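Local coordinates for blood group a-and b-cleaving endo-beta-galactosidase (Streptococcus pneumoniae, PDB 2YGL), which probably cleaves glycans of blood groups A and B as a family 98 hydrolase, with tandem CBM51 modules, crystallised here, that probably bind such sugars, at residues 210-218 with 239-247; 275-285 with 336-344. All blocks are in the same frame, centred on the assembly; numbering follows the deposited sequence.

Interaction 1 of 2, residues 210-218 with 239-247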
loop_
_atom_site.group_PDB
_atom_site.type_symbol
_atom_site.label_atom_id
_atom_site.label_comp_id
_atom_site.label_asym_id
_atom_site.label_seq_id
_atom_site.Cartn_x
_atom_site.Cartn_y
_atom_site.Cartn_z
ATOM N N THR A 210 24.946 -29.225 -6.154
ATOM C CA THR A 210 24.016 -28.313 -6.818
ATOM C C THR A 210 23.519 -27.218 -5.871
ATOM O O THR A 210 23.485 -27.401 -4.649
ATOM C CB THR A 210 22.791 -29.063 -7.405
ATOM O OG1 THR A 210 22.169 -29.842 -6.378
ATOM C CG2 THR A 210 23.201 -29.984 -8.551
ATOM N N VAL A 211 23.151 -26.078 -6.451
ATOM C CA VAL A 211 22.458 -25.008 -5.734
ATOM C C VAL A 211 21.260 -25.626 -5.008
ATOM O O VAL A 211 20.547 -26.457 -5.569
ATOM C CB VAL A 211 22.038 -23.865 -6.706
ATOM C CG1 VAL A 211 21.056 -22.890 -6.056
ATOM C CG2 VAL A 211 23.279 -23.113 -7.206
ATOM N N GLN A 212 21.074 -25.245 -3.750
ATOM C CA GLN A 212 20.096 -25.901 -2.890
ATOM C C GLN A 212 18.799 -25.115 -2.753
ATOM O O GLN A 212 18.814 -23.883 -2.684
ATOM C CB GLN A 212 20.702 -26.181 -1.510
ATOM C CG GLN A 212 21.803 -27.245 -1.514
ATOM C CD GLN A 212 21.305 -28.626 -1.924
ATOM O OE1 GLN A 212 21.627 -29.118 -3.006
ATOM N NE2 GLN A 212 20.510 -29.249 -1.064
ATOM N N LYS A 213 17.685 -25.843 -2.717
ATOM C CA LYS A 213 16.365 -25.246 -2.515
ATOM C C LYS A 213 15.922 -25.394 -1.061
ATOM O O LYS A 213 15.895 -26.503 -0.523
ATOM C CB LYS A 213 15.334 -25.865 -3.467
ATOM C CG LYS A 213 15.538 -25.482 -4.938
ATOM C CD LYS A 213 14.653 -26.310 -5.872
ATOM C CE LYS A 213 14.774 -25.814 -7.309
ATOM N NZ LYS A 213 13.910 -26.566 -8.264
ATOM N N ASP A 214 15.599 -24.259 -0.438
ATOM C CA ASP A 214 15.125 -24.180 0.951
ATOM C C ASP A 214 16.159 -24.647 1.991
ATOM O O ASP A 214 15.811 -24.939 3.142
ATOM C CB ASP A 214 13.779 -24.909 1.112
ATOM C CG ASP A 214 12.712 -24.388 0.151
ATOM O OD1 ASP A 214 12.751 -23.196 -0.208
ATOM O OD2 ASP A 214 11.833 -25.171 -0.249
ATOM N N LYS A 215 17.426 -24.693 1.575
ATOM C CA LYS A 215 18.542 -25.133 2.417
ATOM C C LYS A 215 19.801 -24.342 2.057
ATOM O O LYS A 215 19.946 -23.908 0.911
ATOM C CB LYS A 215 18.846 -26.623 2.200
ATOM C CG LYS A 215 17.664 -27.569 2.293
ATOM C CD LYS A 215 18.005 -28.904 1.666
ATOM C CE LYS A 215 16.753 -29.710 1.390
ATOM N NZ LYS A 215 17.086 -31.024 0.773
ATOM N N PRO A 216 20.722 -24.163 3.027
ATOM C CA PRO A 216 22.043 -23.638 2.667
ATOM C C PRO A 216 22.810 -24.657 1.824
ATOM O O PRO A 216 22.530 -25.855 1.904
ATOM C CB PRO A 216 22.726 -23.421 4.023
ATOM C CG PRO A 216 21.971 -24.277 4.986
ATOM C CD PRO A 216 20.562 -24.306 4.485
ATOM N N PHE A 217 23.760 -24.178 1.024
ATOM C CA PHE A 217 24.455 -25.009 0.041
ATOM C C PHE A 217 25.151 -26.249 0.623
ATOM O O PHE A 217 24.840 -27.377 0.229
ATOM C CB PHE A 217 25.453 -24.161 -0.764
ATOM C CG PHE A 217 26.114 -24.904 -1.891
ATOM C CD1 PHE A 217 27.294 -25.610 -1.678
ATOM C CD2 PHE A 217 25.557 -24.895 -3.168
ATOM C CE1 PHE A 217 27.917 -26.291 -2.720
ATOM C CE2 PHE A 217 26.173 -25.579 -4.222
ATOM C CZ PHE A 217 27.354 -26.278 -3.996
ATOM N N THR A 218 26.090 -26.038 1.544
ATOM C CA THR A 218 26.915 -27.138 2.054
ATOM C C THR A 218 26.112 -28.182 2.843
ATOM O O THR A 218 26.164 -29.361 2.501
ATOM C CB THR A 218 28.177 -26.632 2.808
ATOM O OG1 THR A 218 29.043 -25.977 1.874
ATOM C CG2 THR A 218 28.946 -27.786 3.461
ATOM N N PHE A 239 14.432 -19.209 7.781
ATOM C CA PHE A 239 13.508 -19.033 6.668
ATOM C C PHE A 239 12.991 -20.382 6.184
ATOM O O PHE A 239 13.765 -21.319 5.991
ATOM C CB PHE A 239 14.179 -18.269 5.520
ATOM C CG PHE A 239 14.293 -16.791 5.760
ATOM C CD1 PHE A 239 15.359 -16.267 6.487
ATOM C CD2 PHE A 239 13.331 -15.921 5.264
ATOM C CE1 PHE A 239 15.463 -14.896 6.716
ATOM C CE2 PHE A 239 13.427 -14.552 5.483
ATOM C CZ PHE A 239 14.495 -14.037 6.211
ATOM N N ASN A 240 11.674 -20.474 6.007
ATOM C CA ASN A 240 11.038 -21.681 5.488
ATOM C C ASN A 240 11.437 -21.954 4.044
ATOM O O ASN A 240 11.603 -23.105 3.644
ATOM C CB ASN A 240 9.510 -21.576 5.579
ATOM C CG ASN A 240 8.997 -21.529 7.013
ATOM O OD1 ASN A 240 9.595 -22.103 7.928
ATOM N ND2 ASN A 240 7.868 -20.854 7.210
ATOM N N LYS A 241 11.580 -20.885 3.264
ATOM C CA LYS A 241 11.857 -21.001 1.836
ATOM C C LYS A 241 13.062 -20.159 1.432
ATOM O O LYS A 241 13.369 -19.155 2.075
ATOM C CB LYS A 241 10.633 -20.571 1.010
ATOM C CG LYS A 241 9.318 -21.283 1.349
ATOM C CD LYS A 241 9.294 -22.729 0.862
ATOM C CE LYS A 241 9.087 -22.826 -0.640
ATOM N NZ LYS A 241 9.212 -24.234 -1.087
ATOM N N GLY A 242 13.730 -20.570 0.356
ATOM C CA GLY A 242 14.839 -19.799 -0.194
ATOM C C GLY A 242 15.820 -20.594 -1.032
ATOM O O GLY A 242 15.571 -21.748 -1.367
ATOM N N LEU A 243 16.942 -19.963 -1.366
ATOM C CA LEU A 243 17.966 -20.571 -2.217
ATOM C C LEU A 243 19.332 -20.515 -1.538
ATOM O O LEU A 243 19.680 -19.511 -0.916
ATOM C CB LEU A 243 18.030 -19.861 -3.576
ATOM C CG LEU A 243 16.790 -19.911 -4.476
ATOM C CD1 LEU A 243 16.879 -18.875 -5.596
ATOM C CD2 LEU A 243 16.568 -21.309 -5.045
ATOM N N GLY A 244 20.095 -21.598 -1.667
ATOM C CA GLY A 244 21.425 -21.690 -1.071
ATOM C C GLY A 244 22.484 -21.942 -2.125
ATOM O O GLY A 244 22.416 -22.929 -2.862
ATOM N N THR A 245 23.457 -21.038 -2.198
ATOM C CA THR A 245 24.519 -21.124 -3.200
ATOM C C THR A 245 25.896 -20.803 -2.615
ATOM O O THR A 245 26.012 -20.431 -1.445
ATOM C CB THR A 245 24.219 -20.206 -4.422
ATOM O OG1 THR A 245 25.113 -20.523 -5.493
ATOM C CG2 THR A 245 24.357 -18.726 -4.065
ATOM N N VAL A 246 26.931 -20.983 -3.432
ATOM C CA VAL A 246 28.279 -20.535 -3.101
ATOM C C VAL A 246 28.696 -19.474 -4.115
ATOM O O VAL A 246 28.671 -19.718 -5.323
ATOM C CB VAL A 246 29.297 -21.703 -3.076
ATOM C CG1 VAL A 246 30.728 -21.182 -2.896
ATOM C CG2 VAL A 246 28.949 -22.687 -1.961
ATOM N N ALA A 247 29.057 -18.296 -3.613
ATOM C CA ALA A 247 29.462 -17.176 -4.460
ATOM C C ALA A 247 30.716 -17.494 -5.271
ATOM O O ALA A 247 31.565 -18.276 -4.840
ATOM C CB ALA A 247 29.668 -15.929 -3.622
HETATM O O HOH W 1 15.071 -22.588 4.108
HETATM O O HOH W 2 24.492 -21.419 0.889
#
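Asp214 grips the 239-247 segment with both carboxylate oxygens. OD1 takes the backbone N-H of Gly242 on its anti lone pair, at 2.9 Å from Gly242 N. OD2 forms a salt bridge with Lys241 NZ, also at 2.9 Å. The ammonium arrives on the syn side, 22° out of the carboxylate plane. The lysine chain is bent at chi2 and chi3, which lays CD and CE alongside the carboxylate. Each group has a second partner: Ser193 OG bonds to OD1, and Asp194 pairs with Lys241 NZ. The backbone N of Asp214 donates to Gly242 O at 2.7 Å, from above the carbonyl plane.

Gly244 packs against the turn from Asp214 to Pro216. Gly244 and Gln212 form an antiparallel hydrogen-bonded pair, with N-H...O bonds in both directions. Gly244 has no side chain, and the backbone of Lys215 to Phe217 packs close against it. Gly244 CA lies 3.3 Å from Lys215 O in a CA-H...O contact, and 4.3 Å from Pro216 CA.

Phe217 CG is anti to the backbone N (chi1 -174°), and this brings the ring over Val246. Val246 CG2 sits over one face, offset toward the rim, 3.4 Å from Phe217 CD1. Gly244 O meets the ring edge in plane. A water bridges Phe217 N and Thr245 O.

Lys213 and Leu243 form the adjoining non-hydrogen-bonded pair, with both side chains on one face. This short antiparallel pairing, followed by a turn into helix 217-221, belongs to the antiparallel beta-sandwich of the second NPCBM/CBM51 module.

Interaction 2 of 2, residues 275-285 with 336-344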
loop_
_atom_site.group_PDB
_atom_site.type_symbol
_atom_site.label_atom_id
_atom_site.label_comp_id
_atom_site.label_asym_id
_atom_site.label_seq_id
_atom_site.Cartn_x
_atom_site.Cartn_y
_atom_site.Cartn_z
ATOM N N ALA A 275 27.819 -21.115 7.884
ATOM C CA ALA A 275 29.045 -20.958 7.101
ATOM C C ALA A 275 30.296 -20.919 7.969
ATOM O O ALA A 275 30.257 -20.467 9.118
ATOM C CB ALA A 275 28.969 -19.704 6.243
ATOM N N ASN A 276 31.398 -21.406 7.407
ATOM C CA ASN A 276 32.711 -21.247 8.007
ATOM C C ASN A 276 33.113 -19.780 7.967
ATOM O O ASN A 276 33.104 -19.160 6.900
ATOM C CB ASN A 276 33.750 -22.095 7.268
ATOM C CG ASN A 276 33.602 -23.582 7.539
ATOM O OD1 ASN A 276 33.719 -24.400 6.628
ATOM N ND2 ASN A 276 33.349 -23.939 8.792
ATOM N N HIS A 277 33.443 -19.227 9.130
ATOM C CA HIS A 277 33.836 -17.830 9.229
ATOM C C HIS A 277 35.002 -17.638 10.190
ATOM O O HIS A 277 35.059 -18.268 11.252
ATOM C CB HIS A 277 32.647 -16.959 9.655
ATOM C CG HIS A 277 32.189 -17.200 11.061
ATOM N ND1 HIS A 277 31.370 -18.253 11.408
ATOM C CD2 HIS A 277 32.444 -16.526 12.209
ATOM C CE1 HIS A 277 31.139 -18.217 12.708
ATOM N NE2 HIS A 277 31.777 -17.178 13.218
ATOM N N LEU A 278 35.927 -16.769 9.794
ATOM C CA LEU A 278 37.020 -16.318 10.652
ATOM C C LEU A 278 37.125 -14.801 10.552
ATOM O O LEU A 278 36.915 -14.230 9.475
ATOM C CB LEU A 278 38.350 -16.951 10.222
ATOM C CG LEU A 278 38.550 -18.470 10.284
ATOM C CD1 LEU A 278 39.930 -18.826 9.761
ATOM C CD2 LEU A 278 38.364 -19.011 11.695
ATOM N N ASN A 279 37.447 -14.150 11.666
ATOM C CA ASN A 279 37.563 -12.695 11.696
ATOM C C ASN A 279 38.625 -12.186 10.720
ATOM O O ASN A 279 39.768 -12.648 10.734
ATOM C CB ASN A 279 37.830 -12.195 13.118
ATOM C CG ASN A 279 36.606 -12.302 14.019
ATOM O OD1 ASN A 279 35.489 -12.529 13.552
ATOM N ND2 ASN A 279 36.813 -12.130 15.319
ATOM N N SER A 280 38.223 -11.247 9.866
ATOM C CA SER A 280 39.070 -10.757 8.780
ATOM C C SER A 280 38.684 -9.333 8.388
ATOM O O SER A 280 37.519 -8.940 8.507
ATOM C CB SER A 280 38.953 -11.692 7.567
ATOM O OG SER A 280 39.730 -11.251 6.464
ATOM N N ASP A 281 39.671 -8.564 7.931
ATOM C CA ASP A 281 39.425 -7.235 7.374
ATOM C C ASP A 281 38.720 -7.308 6.019
ATOM O O ASP A 281 38.040 -6.363 5.618
ATOM C CB ASP A 281 40.736 -6.457 7.226
ATOM C CG ASP A 281 41.200 -5.823 8.528
ATOM O OD1 ASP A 281 40.421 -5.779 9.505
ATOM O OD2 ASP A 281 42.355 -5.360 8.569
ATOM N N TYR A 282 38.890 -8.431 5.324
ATOM C CA TYR A 282 38.335 -8.619 3.984
ATOM C C TYR A 282 36.848 -8.952 4.001
ATOM O O TYR A 282 36.354 -9.605 4.929
ATOM C CB TYR A 282 39.107 -9.710 3.234
ATOM C CG TYR A 282 40.542 -9.333 2.945
ATOM C CD1 TYR A 282 40.883 -8.656 1.770
ATOM C CD2 TYR A 282 41.558 -9.639 3.853
ATOM C CE1 TYR A 282 42.203 -8.298 1.505
ATOM C CE2 TYR A 282 42.881 -9.283 3.599
ATOM C CZ TYR A 282 43.197 -8.616 2.425
ATOM O OH TYR A 282 44.504 -8.270 2.178
ATOM N N ALA A 283 36.143 -8.500 2.966
ATOM C CA ALA A 283 34.736 -8.835 2.779
ATOM C C ALA A 283 34.588 -10.324 2.489
ATOM O O ALA A 283 35.395 -10.909 1.767
ATOM C CB ALA A 283 34.133 -8.008 1.646
ATOM N N ASP A 284 33.559 -10.935 3.069
ATOM C CA ASP A 284 33.273 -12.343 2.815
ATOM C C ASP A 284 32.534 -12.510 1.482
ATOM O O ASP A 284 32.838 -13.417 0.705
ATOM C CB ASP A 284 32.490 -12.953 3.984
ATOM C CG ASP A 284 33.312 -13.021 5.270
ATOM O OD1 ASP A 284 34.512 -13.362 5.200
ATOM O OD2 ASP A 284 32.761 -12.742 6.354
ATOM N N ILE A 285 31.577 -11.616 1.228
ATOM C CA ILE A 285 30.875 -11.528 -0.053
ATOM C C ILE A 285 31.095 -10.130 -0.631
ATOM O O ILE A 285 30.871 -9.130 0.057
ATOM C CB ILE A 285 29.350 -11.803 0.114
ATOM C CG1 ILE A 285 29.092 -13.259 0.529
ATOM C CG2 ILE A 285 28.557 -11.420 -1.150
ATOM C CD1 ILE A 285 29.567 -14.311 -0.463
ATOM N N LYS A 336 36.693 -13.770 -2.013
ATOM C CA LYS A 336 37.916 -14.413 -2.529
ATOM C C LYS A 336 39.063 -14.636 -1.532
ATOM O O LYS A 336 40.015 -15.357 -1.837
ATOM C CB LYS A 336 38.424 -13.701 -3.792
ATOM C CG LYS A 336 37.498 -13.850 -4.991
ATOM C CD LYS A 336 37.864 -12.878 -6.095
ATOM C CE LYS A 336 36.853 -12.941 -7.229
ATOM N NZ LYS A 336 37.125 -11.901 -8.258
ATOM N N HIS A 337 38.963 -14.044 -0.345
ATOM C CA HIS A 337 40.012 -14.161 0.671
ATOM C C HIS A 337 39.623 -15.028 1.875
ATOM O O HIS A 337 40.470 -15.331 2.716
ATOM C CB HIS A 337 40.447 -12.769 1.144
ATOM C CG HIS A 337 41.147 -11.966 0.093
ATOM N ND1 HIS A 337 42.495 -11.682 0.147
ATOM C CD2 HIS A 337 40.688 -11.398 -1.048
ATOM C CE1 HIS A 337 42.834 -10.963 -0.909
ATOM N NE2 HIS A 337 41.756 -10.779 -1.651
ATOM N N THR A 338 38.353 -15.426 1.950
ATOM C CA THR A 338 37.833 -16.161 3.113
ATOM C C THR A 338 36.985 -17.382 2.714
ATOM O O THR A 338 36.914 -17.739 1.534
ATOM C CB THR A 338 37.004 -15.237 4.045
ATOM O OG1 THR A 338 35.890 -14.699 3.322
ATOM C CG2 THR A 338 37.850 -14.086 4.590
ATOM N N TRP A 339 36.351 -18.015 3.704
ATOM C CA TRP A 339 35.504 -19.193 3.480
ATOM C C TRP A 339 34.001 -18.909 3.517
ATOM O O TRP A 339 33.205 -19.742 3.072
ATOM C CB TRP A 339 35.797 -20.279 4.516
ATOM C CG TRP A 339 37.153 -20.890 4.443
ATOM C CD1 TRP A 339 37.809 -21.316 3.322
ATOM C CD2 TRP A 339 38.009 -21.191 5.550
ATOM N NE1 TRP A 339 39.029 -21.846 3.664
ATOM C CE2 TRP A 339 39.178 -21.782 5.025
ATOM C CE3 TRP A 339 37.906 -21.007 6.936
ATOM C CZ2 TRP A 339 40.240 -22.192 5.836
ATOM C CZ3 TRP A 339 38.959 -21.420 7.741
ATOM C CH2 TRP A 339 40.112 -22.003 7.188
ATOM N N ALA A 340 33.615 -17.757 4.062
ATOM C CA ALA A 340 32.202 -17.422 4.240
ATOM C C ALA A 340 31.543 -16.958 2.936
ATOM O O ALA A 340 31.087 -15.816 2.825
ATOM C CB ALA A 340 32.031 -16.381 5.345
ATOM N N ASP A 341 31.500 -17.860 1.955
ATOM C CA ASP A 341 30.901 -17.573 0.649
ATOM C C ASP A 341 29.547 -18.269 0.457
ATOM O O ASP A 341 29.030 -18.350 -0.660
ATOM C CB ASP A 341 31.872 -17.926 -0.491
ATOM C CG ASP A 341 32.461 -19.326 -0.364
ATOM O OD1 ASP A 341 31.885 -20.179 0.346
ATOM O OD2 ASP A 341 33.510 -19.579 -0.988
ATOM N N GLU A 342 28.978 -18.752 1.561
ATOM C CA GLU A 342 27.701 -19.464 1.556
ATOM C C GLU A 342 26.539 -18.473 1.548
ATOM O O GLU A 342 25.853 -18.290 2.561
ATOM C CB GLU A 342 27.603 -20.388 2.776
ATOM C CG GLU A 342 28.616 -21.532 2.804
ATOM C CD GLU A 342 28.110 -22.798 2.123
ATOM O OE1 GLU A 342 26.918 -23.141 2.282
ATOM O OE2 GLU A 342 28.914 -23.462 1.439
ATOM N N LEU A 343 26.324 -17.834 0.402
ATOM C CA LEU A 343 25.263 -16.843 0.254
ATOM C C LEU A 343 23.906 -17.535 0.159
ATOM O O LEU A 343 23.736 -18.492 -0.594
ATOM C CB LEU A 343 25.519 -15.954 -0.976
ATOM C CG LEU A 343 24.670 -14.691 -1.181
ATOM C CD1 LEU A 343 25.438 -13.620 -1.942
ATOM C CD2 LEU A 343 23.356 -15.000 -1.896
ATOM N N VAL A 344 22.950 -17.042 0.939
ATOM C CA VAL A 344 21.586 -17.560 0.901
ATOM C C VAL A 344 20.570 -16.456 0.611
ATOM O O VAL A 344 20.741 -15.304 1.023
ATOM C CB VAL A 344 21.196 -18.329 2.201
ATOM C CG1 VAL A 344 21.929 -19.660 2.282
ATOM C CG2 VAL A 344 21.461 -17.492 3.442
HETATM O O HOH W 3 35.950 -17.537 6.492
HETATM O O HOH W 4 36.751 -13.248 1.283
HETATM O O HOH W 5 34.658 -15.185 1.037
#
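Two loops of the second CBM51 beta-sandwich meet here. Loop 275-285 follows strand 262-271 and leads into strand 285-292. The other loop, from Lys336 on, runs into strand 343-352.

Thr338 and Asp284 make the direct polar link. Thr338 OG1 donates to Asp284 OD1 at 2.7 Å, on the anti side and 15° out of the carboxylate plane. A chi1 of 60° turns OG1 toward Asp284. OG1 also accepts from two waters. One water bridges to Ala283 O and His337 N, the other to Asp284 O. Asp284 OD2 is held by the backbone N of Tyr310, so both carboxylate oxygens are engaged. Ala340 CB packs 3.6 Å from Asp284 CG and also touches Asn276 O. Beside this, Ala275 CB rests on Glu342 CB.

At the outer end, Tyr282 and His337 form an offset stack. The centroids are 4.1 Å apart and the planes differ by 4°. Tyr282 CD1 lies over the centre of the imidazole, while His337 ND1 sits toward the rim of the phenol ring. Further along, Leu278 CD1 meets Trp339 CZ3 at 3.4 Å, approaching the indole obliquely. Trp339 CB packs against Asn276 CB.

Toward the sheet the contacts are carbon to carbon. Ile285 CD1 lies 3.7 Å from Asp341 CA, and Ile285 CG2 meets Leu343 CD1 at 3.9 Å.

Asp284 and Ile285 form a classic beta bulge facing Ile308, where strand 285-292 begins. Ile285 also packs on Ile271 and Leu343 on Val269, both of strand 262-271.

Both interactions lie in the second module, with centres about 16 Å apart, and both reach one sheet, in which strands 242-244 and 343-352 are neighbours. Interaction 1 has no exposed residue among those that touch, although interaction 2 buries more surface. Interaction 1 rests on strand pairing, glycine and a salt bridge. Interaction 2 joins loops; several of its aromatic side chains are exposed, and waters fill out its polar links, while its inner end is buried. Glu342 joins the two: OE2 lies 2.6 Å from Thr218 OG1, probably hydrogen-bonded, and its carboxylate also packs on Phe217 and Val246. Ala247 N probably bonds to Asp341 O, continuing the backbone pairing between 239-247 and 336-344.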